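Local coordinates for protein Beta/alpha-amylase (Paenibacillus polymyxa, PDB 3VOC) that releases maltose units one after another from the non-reducing ends of starch chains, as the beta-amylase domain of a secreted precursor that also yields an alpha-amylase, at residues A[28-32]-A[33-37]; A[358-361]-A[362-366]; A[217-220]-A[221-224]; A[183-187]-A[188-192]. All coordinates share one frame; numbering follows the deposited sequence.

Interaction 1 (A[28-32]-A[33-37]); sequences QTLKN and NGVYA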
loop_
_atom_site.group_PDB
_atom_site.type_symbol
_atom_site.label_atom_id
_atom_site.label_comp_id
_atom_site.label_asym_id
_atom_site.label_seq_id
_atom_site.Cartn_x
_atom_site.Cartn_y
_atom_site.Cartn_z
ATOM N N GLN A 28 25.306 -7.014 -8.076
ATOM C CA GLN A 28 26.655 -6.436 -8.157
ATOM C C GLN A 28 26.664 -5.137 -8.958
ATOM O O GLN A 28 27.247 -4.135 -8.537
ATOM C CB GLN A 28 27.637 -7.425 -8.790
ATOM C CG GLN A 28 27.898 -8.640 -7.953
ATOM C CD GLN A 28 28.407 -9.820 -8.779
ATOM O OE1 GLN A 28 28.973 -9.651 -9.877
ATOM N NE2 GLN A 28 28.214 -11.024 -8.249
ATOM N N THR A 29 26.015 -5.160 -10.115
ATOM C CA THR A 29 25.905 -3.971 -10.950
ATOM C C THR A 29 25.191 -2.817 -10.218
ATOM O O THR A 29 25.680 -1.690 -10.231
ATOM C CB THR A 29 25.248 -4.312 -12.302
ATOM O OG1 THR A 29 26.102 -5.234 -13.008
ATOM C CG2 THR A 29 25.053 -3.064 -13.156
ATOM N N LEU A 30 24.067 -3.099 -9.546
ATOM C CA LEU A 30 23.383 -2.043 -8.775
ATOM C C LEU A 30 24.293 -1.458 -7.703
ATOM O O LEU A 30 24.359 -0.236 -7.540
ATOM C CB LEU A 30 22.086 -2.550 -8.138
ATOM C CG LEU A 30 20.956 -2.903 -9.106
ATOM C CD1 LEU A 30 19.727 -3.290 -8.304
ATOM C CD2 LEU A 30 20.607 -1.732 -10.035
ATOM N N LYS A 31 24.988 -2.327 -6.972
ATOM C CA LYS A 31 25.910 -1.876 -5.931
ATOM C C LYS A 31 27.011 -0.990 -6.521
ATOM O O LYS A 31 27.369 0.048 -5.943
ATOM C CB LYS A 31 26.525 -3.078 -5.209
ATOM C CG LYS A 31 27.570 -2.718 -4.130
ATOM C CD LYS A 31 26.956 -2.024 -2.934
ATOM C CE LYS A 31 28.040 -1.589 -1.936
ATOM N NZ LYS A 31 27.412 -0.782 -0.850
ATOM N N ASN A 32 27.535 -1.402 -7.674
ATOM C CA ASN A 32 28.597 -0.654 -8.355
ATOM C C ASN A 32 28.146 0.761 -8.777
ATOM O O ASN A 32 28.975 1.649 -9.003
ATOM C CB ASN A 32 29.077 -1.446 -9.568
ATOM C CG ASN A 32 30.435 -1.006 -10.048
ATOM O OD1 ASN A 32 31.287 -0.593 -9.247
ATOM N ND2 ASN A 32 30.659 -1.097 -11.363
ATOM N N ASN A 33 26.833 0.952 -8.894
ATOM C CA ASN A 33 26.269 2.245 -9.254
ATOM C C ASN A 33 25.861 3.095 -8.043
ATOM O O ASN A 33 25.354 4.206 -8.205
ATOM C CB ASN A 33 25.093 2.094 -10.221
ATOM C CG ASN A 33 25.537 1.780 -11.631
ATOM O OD1 ASN A 33 25.532 2.661 -12.496
ATOM N ND2 ASN A 33 25.918 0.527 -11.878
ATOM N N GLY A 34 26.092 2.577 -6.842
ATOM C CA GLY A 34 25.801 3.333 -5.625
ATOM C C GLY A 34 24.410 3.089 -5.066
ATOM O O GLY A 34 23.988 3.781 -4.150
ATOM N N VAL A 35 23.699 2.096 -5.591
ATOM C CA VAL A 35 22.410 1.699 -4.985
ATOM C C VAL A 35 22.650 1.262 -3.542
ATOM O O VAL A 35 23.637 0.575 -3.264
ATOM C CB VAL A 35 21.713 0.589 -5.819
ATOM C CG1 VAL A 35 20.506 0.010 -5.077
ATOM C CG2 VAL A 35 21.289 1.145 -7.180
ATOM N N TYR A 36 21.774 1.698 -2.639
ATOM C CA TYR A 36 21.887 1.454 -1.208
ATOM C C TYR A 36 21.282 0.129 -0.768
ATOM O O TYR A 36 21.931 -0.657 -0.050
ATOM C CB TYR A 36 21.215 2.591 -0.430
ATOM C CG TYR A 36 21.245 2.450 1.083
ATOM C CD1 TYR A 36 22.446 2.560 1.804
ATOM C CD2 TYR A 36 20.063 2.238 1.793
ATOM C CE1 TYR A 36 22.457 2.443 3.216
ATOM C CE2 TYR A 36 20.058 2.135 3.176
ATOM C CZ TYR A 36 21.244 2.241 3.880
ATOM O OH TYR A 36 21.180 2.127 5.241
ATOM N N ALA A 37 20.024 -0.091 -1.165
ATOM C CA ALA A 37 19.278 -1.266 -0.720
ATOM C C ALA A 37 18.422 -1.879 -1.808
ATOM O O ALA A 37 18.127 -1.238 -2.826
ATOM C CB ALA A 37 18.421 -0.927 0.481
HETATM O O HOH W 1 24.557 -0.483 0.806
HETATM O O HOH W 2 25.872 1.510 -2.014
#

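Interaction 2 (A[358-361]-A[362-366]); sequences GENA and LPTGG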
loop_
_atom_site.group_PDB
_atom_site.type_symbol
_atom_site.label_atom_id
_atom_site.label_comp_id
_atom_site.label_asym_id
_atom_site.label_seq_id
_atom_site.Cartn_x
_atom_site.Cartn_y
_atom_site.Cartn_z
ATOM N N GLY A 358 9.648 7.540 -1.428
ATOM C CA GLY A 358 8.991 7.640 -2.732
ATOM C C GLY A 358 9.224 6.449 -3.642
ATOM O O GLY A 358 10.179 5.687 -3.454
ATOM N N GLU A 359 8.336 6.287 -4.622
ATOM C CA GLU A 359 8.451 5.219 -5.619
ATOM C C GLU A 359 7.885 5.764 -6.905
ATOM O O GLU A 359 7.079 6.686 -6.871
ATOM C CB GLU A 359 7.579 4.029 -5.233
ATOM C CG GLU A 359 8.053 3.273 -4.024
ATOM C CD GLU A 359 7.164 2.097 -3.692
ATOM O OE1 GLU A 359 6.180 1.847 -4.407
ATOM O OE2 GLU A 359 7.465 1.418 -2.705
ATOM N N ASN A 360 8.290 5.187 -8.030
ATOM C CA ASN A 360 7.565 5.387 -9.297
ATOM C C ASN A 360 6.394 4.409 -9.345
ATOM O O ASN A 360 6.496 3.287 -8.804
ATOM C CB ASN A 360 8.480 5.153 -10.510
ATOM C CG ASN A 360 9.214 3.822 -10.438
ATOM O OD1 ASN A 360 9.794 3.488 -9.405
ATOM N ND2 ASN A 360 9.185 3.053 -11.528
ATOM N N ALA A 361 5.288 4.821 -9.967
ATOM C CA ALA A 361 4.109 3.943 -10.062
ATOM C C ALA A 361 4.365 2.868 -11.105
ATOM O O ALA A 361 4.046 1.692 -10.907
ATOM C CB ALA A 361 2.852 4.738 -10.442
ATOM N N LEU A 362 4.947 3.291 -12.222
ATOM C CA LEU A 362 5.143 2.412 -13.368
ATOM C C LEU A 362 6.604 2.511 -13.818
ATOM O O LEU A 362 7.272 3.480 -13.490
ATOM C CB LEU A 362 4.199 2.817 -14.506
ATOM C CG LEU A 362 2.696 2.589 -14.258
ATOM C CD1 LEU A 362 1.876 3.119 -15.435
ATOM C CD2 LEU A 362 2.394 1.123 -14.020
ATOM N N PRO A 363 7.102 1.507 -14.563
ATOM C CA PRO A 363 8.477 1.608 -15.050
ATOM C C PRO A 363 8.672 2.906 -15.816
ATOM O O PRO A 363 7.760 3.373 -16.495
ATOM C CB PRO A 363 8.613 0.405 -15.978
ATOM C CG PRO A 363 7.672 -0.599 -15.423
ATOM C CD PRO A 363 6.496 0.196 -14.876
ATOM N N THR A 364 9.847 3.496 -15.681
ATOM C CA THR A 364 10.065 4.828 -16.189
ATOM C C THR A 364 11.493 4.966 -16.673
ATOM O O THR A 364 12.274 4.011 -16.619
ATOM C CB THR A 364 9.745 5.890 -15.091
ATOM O OG1 THR A 364 9.678 7.196 -15.675
ATOM C CG2 THR A 364 10.804 5.864 -13.995
ATOM N N GLY A 365 11.818 6.152 -17.164
ATOM C CA GLY A 365 13.157 6.478 -17.616
ATOM C C GLY A 365 13.097 7.884 -18.143
ATOM O O GLY A 365 12.056 8.542 -18.024
ATOM N N GLY A 366 14.192 8.349 -18.737
ATOM C CA GLY A 366 14.235 9.689 -19.315
ATOM C C GLY A 366 13.680 10.777 -18.406
ATOM O O GLY A 366 14.166 10.988 -17.281
#

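Interaction 3 (A[217-220]-A[221-224]); sequences TSLS and QINP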
loop_
_atom_site.group_PDB
_atom_site.type_symbol
_atom_site.label_atom_id
_atom_site.label_comp_id
_atom_site.label_asym_id
_atom_site.label_seq_id
_atom_site.Cartn_x
_atom_site.Cartn_y
_atom_site.Cartn_z
ATOM N N THR A 217 -36.660 2.838 9.807
ATOM C CA THR A 217 -37.378 2.174 10.906
ATOM C C THR A 217 -36.581 1.053 11.573
ATOM O O THR A 217 -36.963 0.579 12.646
ATOM C CB THR A 217 -38.756 1.624 10.465
ATOM O OG1 THR A 217 -38.588 0.751 9.337
ATOM C CG2 THR A 217 -39.696 2.790 10.101
ATOM N N SER A 218 -35.465 0.648 10.969
ATOM C CA SER A 218 -34.554 -0.294 11.632
ATOM C C SER A 218 -33.106 -0.060 11.213
ATOM O O SER A 218 -32.836 0.406 10.102
ATOM C CB SER A 218 -34.930 -1.748 11.332
ATOM O OG SER A 218 -34.656 -2.042 9.978
ATOM N N LEU A 219 -32.184 -0.414 12.103
ATOM C CA LEU A 219 -30.753 -0.303 11.825
ATOM C C LEU A 219 -30.388 -1.085 10.563
ATOM O O LEU A 219 -29.483 -0.705 9.830
ATOM C CB LEU A 219 -29.930 -0.810 13.015
ATOM C CG LEU A 219 -29.950 0.036 14.297
ATOM C CD1 LEU A 219 -29.343 -0.720 15.479
ATOM C CD2 LEU A 219 -29.229 1.390 14.102
ATOM N N SER A 220 -31.116 -2.170 10.314
ATOM C CA SER A 220 -30.861 -3.019 9.162
ATOM C C SER A 220 -31.107 -2.323 7.819
ATOM O O SER A 220 -30.638 -2.798 6.791
ATOM C CB SER A 220 -31.681 -4.308 9.270
ATOM O OG SER A 220 -33.056 -4.032 9.031
ATOM N N GLN A 221 -31.813 -1.190 7.815
ATOM C CA GLN A 221 -31.989 -0.426 6.577
ATOM C C GLN A 221 -30.832 0.539 6.298
ATOM O O GLN A 221 -30.822 1.226 5.276
ATOM C CB GLN A 221 -33.283 0.384 6.598
ATOM C CG GLN A 221 -34.536 -0.416 6.837
ATOM C CD GLN A 221 -35.752 0.489 7.001
ATOM O OE1 GLN A 221 -35.767 1.383 7.846
ATOM N NE2 GLN A 221 -36.767 0.271 6.172
ATOM N N ILE A 222 -29.883 0.632 7.222
ATOM C CA ILE A 222 -28.692 1.436 6.980
ATOM C C ILE A 222 -27.751 0.646 6.077
ATOM O O ILE A 222 -27.386 -0.486 6.388
ATOM C CB ILE A 222 -27.963 1.789 8.287
ATOM C CG1 ILE A 222 -28.850 2.668 9.175
ATOM C CG2 ILE A 222 -26.593 2.450 7.991
ATOM C CD1 ILE A 222 -28.317 2.836 10.593
ATOM N N ASN A 223 -27.360 1.264 4.966
ATOM C CA ASN A 223 -26.460 0.641 4.005
ATOM C C ASN A 223 -25.420 1.632 3.497
ATOM O O ASN A 223 -25.650 2.838 3.566
ATOM C CB ASN A 223 -27.263 0.120 2.819
ATOM C CG ASN A 223 -28.038 -1.119 3.157
ATOM O OD1 ASN A 223 -27.462 -2.181 3.363
ATOM N ND2 ASN A 223 -29.361 -0.995 3.212
ATOM N N PRO A 224 -24.291 1.127 2.951
ATOM C CA PRO A 224 -23.379 1.984 2.195
ATOM C C PRO A 224 -24.104 2.458 0.920
ATOM O O PRO A 224 -25.217 1.993 0.661
ATOM C CB PRO A 224 -22.221 1.036 1.843
ATOM C CG PRO A 224 -22.309 -0.047 2.850
ATOM C CD PRO A 224 -23.777 -0.250 3.035
#

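Interaction 4 (A[183-187]-A[188-192]); sequences FQAYT and ETAKN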
loop_
_atom_site.group_PDB
_atom_site.type_symbol
_atom_site.label_atom_id
_atom_site.label_comp_id
_atom_site.label_asym_id
_atom_site.label_seq_id
_atom_site.Cartn_x
_atom_site.Cartn_y
_atom_site.Cartn_z
ATOM N N PHE A 183 -16.841 1.231 -4.174
ATOM C CA PHE A 183 -16.797 1.051 -2.716
ATOM C C PHE A 183 -16.780 -0.442 -2.359
ATOM O O PHE A 183 -17.340 -1.258 -3.081
ATOM C CB PHE A 183 -17.981 1.759 -2.026
ATOM C CG PHE A 183 -17.909 3.265 -2.078
ATOM C CD1 PHE A 183 -18.908 3.995 -2.704
ATOM C CD2 PHE A 183 -16.861 3.952 -1.483
ATOM C CE1 PHE A 183 -18.848 5.387 -2.763
ATOM C CE2 PHE A 183 -16.793 5.360 -1.533
ATOM C CZ PHE A 183 -17.791 6.074 -2.170
ATOM N N GLN A 184 -16.150 -0.776 -1.235
ATOM C CA GLN A 184 -15.811 -2.158 -0.888
ATOM C C GLN A 184 -16.313 -2.519 0.507
ATOM O O GLN A 184 -15.612 -3.182 1.295
ATOM C CB GLN A 184 -14.288 -2.336 -0.970
ATOM C CG GLN A 184 -13.699 -2.064 -2.364
ATOM C CD GLN A 184 -14.155 -3.099 -3.386
ATOM O OE1 GLN A 184 -14.251 -4.281 -3.070
ATOM N NE2 GLN A 184 -14.432 -2.656 -4.621
ATOM N N ALA A 185 -17.530 -2.071 0.820
ATOM C CA ALA A 185 -18.088 -2.243 2.150
ATOM C C ALA A 185 -19.396 -3.020 2.103
ATOM O O ALA A 185 -20.312 -2.739 2.885
ATOM C CB ALA A 185 -18.301 -0.863 2.819
ATOM N N TYR A 186 -19.471 -4.015 1.211
ATOM C CA TYR A 186 -20.747 -4.707 0.960
ATOM C C TYR A 186 -20.874 -6.099 1.527
ATOM O O TYR A 186 -21.929 -6.735 1.392
ATOM C CB TYR A 186 -21.169 -4.609 -0.516
ATOM C CG TYR A 186 -21.299 -3.154 -0.892
ATOM C CD1 TYR A 186 -22.535 -2.490 -0.818
ATOM C CD2 TYR A 186 -20.176 -2.411 -1.223
ATOM C CE1 TYR A 186 -22.632 -1.114 -1.121
ATOM C CE2 TYR A 186 -20.259 -1.061 -1.519
ATOM C CZ TYR A 186 -21.488 -0.411 -1.465
ATOM O OH TYR A 186 -21.548 0.936 -1.783
ATOM N N THR A 187 -19.828 -6.570 2.206
ATOM C CA THR A 187 -19.984 -7.785 3.013
ATOM C C THR A 187 -20.986 -7.494 4.126
ATOM O O THR A 187 -21.182 -6.330 4.514
ATOM C CB THR A 187 -18.669 -8.266 3.655
ATOM O OG1 THR A 187 -18.050 -7.182 4.363
ATOM C CG2 THR A 187 -17.709 -8.806 2.586
ATOM N N GLU A 188 -21.636 -8.535 4.629
ATOM C CA GLU A 188 -22.523 -8.352 5.770
ATOM C C GLU A 188 -21.757 -7.779 6.954
ATOM O O GLU A 188 -22.284 -6.926 7.673
ATOM C CB GLU A 188 -23.231 -9.648 6.145
ATOM C CG GLU A 188 -24.228 -10.123 5.075
ATOM C CD GLU A 188 -25.230 -9.038 4.692
ATOM O OE1 GLU A 188 -25.828 -8.409 5.591
ATOM O OE2 GLU A 188 -25.418 -8.809 3.482
ATOM N N THR A 189 -20.511 -8.232 7.114
ATOM C CA THR A 189 -19.633 -7.810 8.211
ATOM C C THR A 189 -19.364 -6.313 8.128
ATOM O O THR A 189 -19.457 -5.613 9.130
ATOM C CB THR A 189 -18.312 -8.609 8.212
ATOM O OG1 THR A 189 -18.605 -9.981 8.506
ATOM C CG2 THR A 189 -17.315 -8.071 9.253
ATOM N N ALA A 190 -19.062 -5.834 6.928
ATOM C CA ALA A 190 -18.833 -4.399 6.708
ATOM C C ALA A 190 -20.111 -3.599 6.931
ATOM O O ALA A 190 -20.089 -2.564 7.605
ATOM C CB ALA A 190 -18.268 -4.146 5.313
ATOM N N LYS A 191 -21.227 -4.088 6.385
ATOM C CA LYS A 191 -22.500 -3.387 6.548
ATOM C C LYS A 191 -22.883 -3.302 8.021
ATOM O O LYS A 191 -23.307 -2.246 8.493
ATOM C CB LYS A 191 -23.611 -4.031 5.722
ATOM C CG LYS A 191 -23.425 -3.835 4.205
ATOM C CD LYS A 191 -24.624 -4.296 3.394
ATOM C CE LYS A 191 -24.875 -5.769 3.542
ATOM N NZ LYS A 191 -25.971 -6.274 2.622
ATOM N N ASN A 192 -22.697 -4.399 8.747
ATOM C CA ASN A 192 -22.979 -4.408 10.179
ATOM C C ASN A 192 -22.015 -3.550 11.000
ATOM O O ASN A 192 -22.413 -2.907 11.979
ATOM C CB ASN A 192 -23.058 -5.844 10.689
ATOM C CG ASN A 192 -24.418 -6.478 10.388
ATOM O OD1 ASN A 192 -25.449 -5.786 10.374
ATOM N ND2 ASN A 192 -24.433 -7.781 10.156
HETATM O O HOH W 3 -23.204 -9.197 1.579
#

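Interaction 1 (A[28-32]-A[33-37])
V35 and G34 reach back to L30 and K31 and close helix 20-32 in a Schellman motif, to which N33 adds a side-chain bond. G34 has positive phi, 92°, and lets the chain leave the helix and run into strand 37-43. This is the junction from the first helix to the second strand of the TIM barrel.

Backbone bonds come first. V35 N donates to L30 O at 3.1 Å, and G34 N donates to K31 O at 3.0 Å. N33 N also donates to L30 O. The two donors on L30 O arrive from opposite faces of its carbonyl plane. A CB on G34 would be pushed against the carbonyl oxygen of N33, so glycine suits this position.

One side-chain bond is added. N33 ND2 donates to T29 O at 2.8 Å and is fairly straight, 162°. T29 O lies almost in the amide plane of N33, while ND2 stands above the T29 carbonyl plane. N33 CG sits beside its own backbone N (chi1 -76°), which brings the amide round to the last helical turn. The N33 backbone N makes a weak bond to the same oxygen. A leucine in place of N33 would probably cost T29 O its short amide bond and leave the end of the helix less firmly tied.

The apolar contact is small. L30 CB meets V35 CG2 at 3.9 Å, and both side chains touch V10 of strand 7-11.

Water links the exposed side. K31 NZ, also bonded to G71 O, donates to a water at 3.0 Å, and that water donates to V35 O at 2.7 Å.

Interaction 2 (A[358-361]-A[362-366])
N360 folds its side chain over the turn that follows strand 356-359 and meets the backbone of L362. Its CB points toward the loop 362-366, and N360 CB lies 3.6 Å from L362 O. CG lies between the backbone N and the carbonyl carbon (chi1 51°), which keeps the amide close to its own main chain and inside the bend. N360 CG is also 3.6 Å from L362 O. N360 ND2 donates to L362 O at 2.8 Å, with an N-H...O angle of 155°. The nitrogen stands above the L362 carbonyl plane, and the oxygen is tilted a little out of the N360 amide plane. N360 ND2 also passes P363 CA at 3.9 Å and T364 CG2 at 4.1 Å. The other tip atom, OD1, accepts from L387 N. The amide thus joins its own loop to the chain beyond strand 383-386. An alanine here would probably leave both L362 O and L387 N without these mates, and the turn less firmly fixed.

The E325 carboxylate holds the backbone of the same turn. OE1 accepts from A361 N and OE2 from L362 N.

This is probably the active site: E359 is, as in relatives, the likely proton acceptor, and N360 and A361 probably bind substrate. E359 forms a salt bridge with K279, and A361 touches T322. The turn leaves the C-terminal end of the seventh barrel strand, where TIM barrels carry their catalytic residues. N360 packs on F384 and L386 of the adjacent strand 383-386, and the loop then runs on into helix 367-378.

Interaction 3 (A[217-220]-A[221-224])
Q221 reaches back with its side chain to T217 and S218, and its OE1 takes three hydrogen bonds there. T217 N is the nearest donor to Q221 OE1, at 2.6 Å with an angle of 157°, and is tilted slightly from the carbonyl plane of the amide. S218 N donates to Q221 OE1 at 3.2 Å and T217 OG1 to the same Q221 OE1 at 3.3 Å, each from above that plane. The amide oxygen thus gathers two successive backbone N-H groups, with the hydroxyl as a longer third partner. The Q221 chain is extended beyond CG (chi2 173°), long enough to span the turn. On the way, Q221 CG passes S218 OG at 3.5 Å.

The serines form a second polar pair. S218 OG and S220 OG are 2.7 Å apart and hydrogen-bonded, and either may be the donor.

Two backbone bonds shape the turn itself. Q221 N donates to S218 O at 3.0 Å, and I222 N donates to L219 O at 3.0 Å. Both run from a residue to the one three places before it, the pattern of a 3-10 helix. This short 3-10 turn lies in the long connection between helix 205-212 and helix 240-268, far from the active site and the calcium site.

The apolar contact is on another side of the turn. L219 and I222 lie side by side and point the same way, with L219 CD2 and I222 CD1 3.9 Å apart. Both touch I208 of helix 205-212. L219 also meets L205, and I222 meets W212 of that helix and F194 of helix 188-202.

Interaction 4 (A[183-187]-A[188-192])
T187 grips the first turn of helix 188-202 with two of its atoms. T187 OG1 accepts from A190 N at 3.1 Å, with an angle of 152°. The T187 carbonyl O accepts from K191 N at 2.9 Å, nearly straight at 167°. OG1 lies between the T187 backbone N and carbonyl carbon (chi1 52°), which turns it to the helix. It also sits against A190 CB. A190 CB packs on A185 CB at 4.1 Å. A185 O is buried against A190 CB and K191 CG and has no polar partner in the model.

T187 is the N-cap of helix 188-202, and its OG1 bond is the classic capping bond. The helix belongs to the long excursion between barrel strands 153-156 and 275-279.

Further out, a salt bridge runs along the first turn. K191 NZ donates to E188 OE2 at 2.7 Å, on the syn side, tilted out of the carboxylate plane. The K191 chain passes over the carbonyls of Y186 and T187 to get there. A water donates to both Y186 O and E188 OE2, tying the incoming loop to the same carboxylate.

D106 supports the cap from helix 105-108: its OD1 accepts from E188 N and its OD2 from T189 OG1. Its negative charge would probably suit the N-terminal end of the helix. Y186 OH bonds to P225 O.

Overall arrangement
All four contacts are local, and all lie in the glycosyl hydrolase family 14 part of the chain. Interactions 1 and 2 belong to the barrel, with centres about 18 Å apart; neither touches the other. Interaction 1 ends a helix before a strand, whereas interaction 2 leaves a strand at the catalytic end. Interactions 3 and 4 lie across the chain's centre from them. They touch through P224 and N223 against A185, Y186 and K191. Interactions 1 and 4 are partly buried, and 2 and 3 are surface contacts. Asparagine amides donate to backbone carbonyls in 1 and 2. In 3 and 4 side-chain oxygens accept backbone N-H groups, and 4 adds a salt bridge.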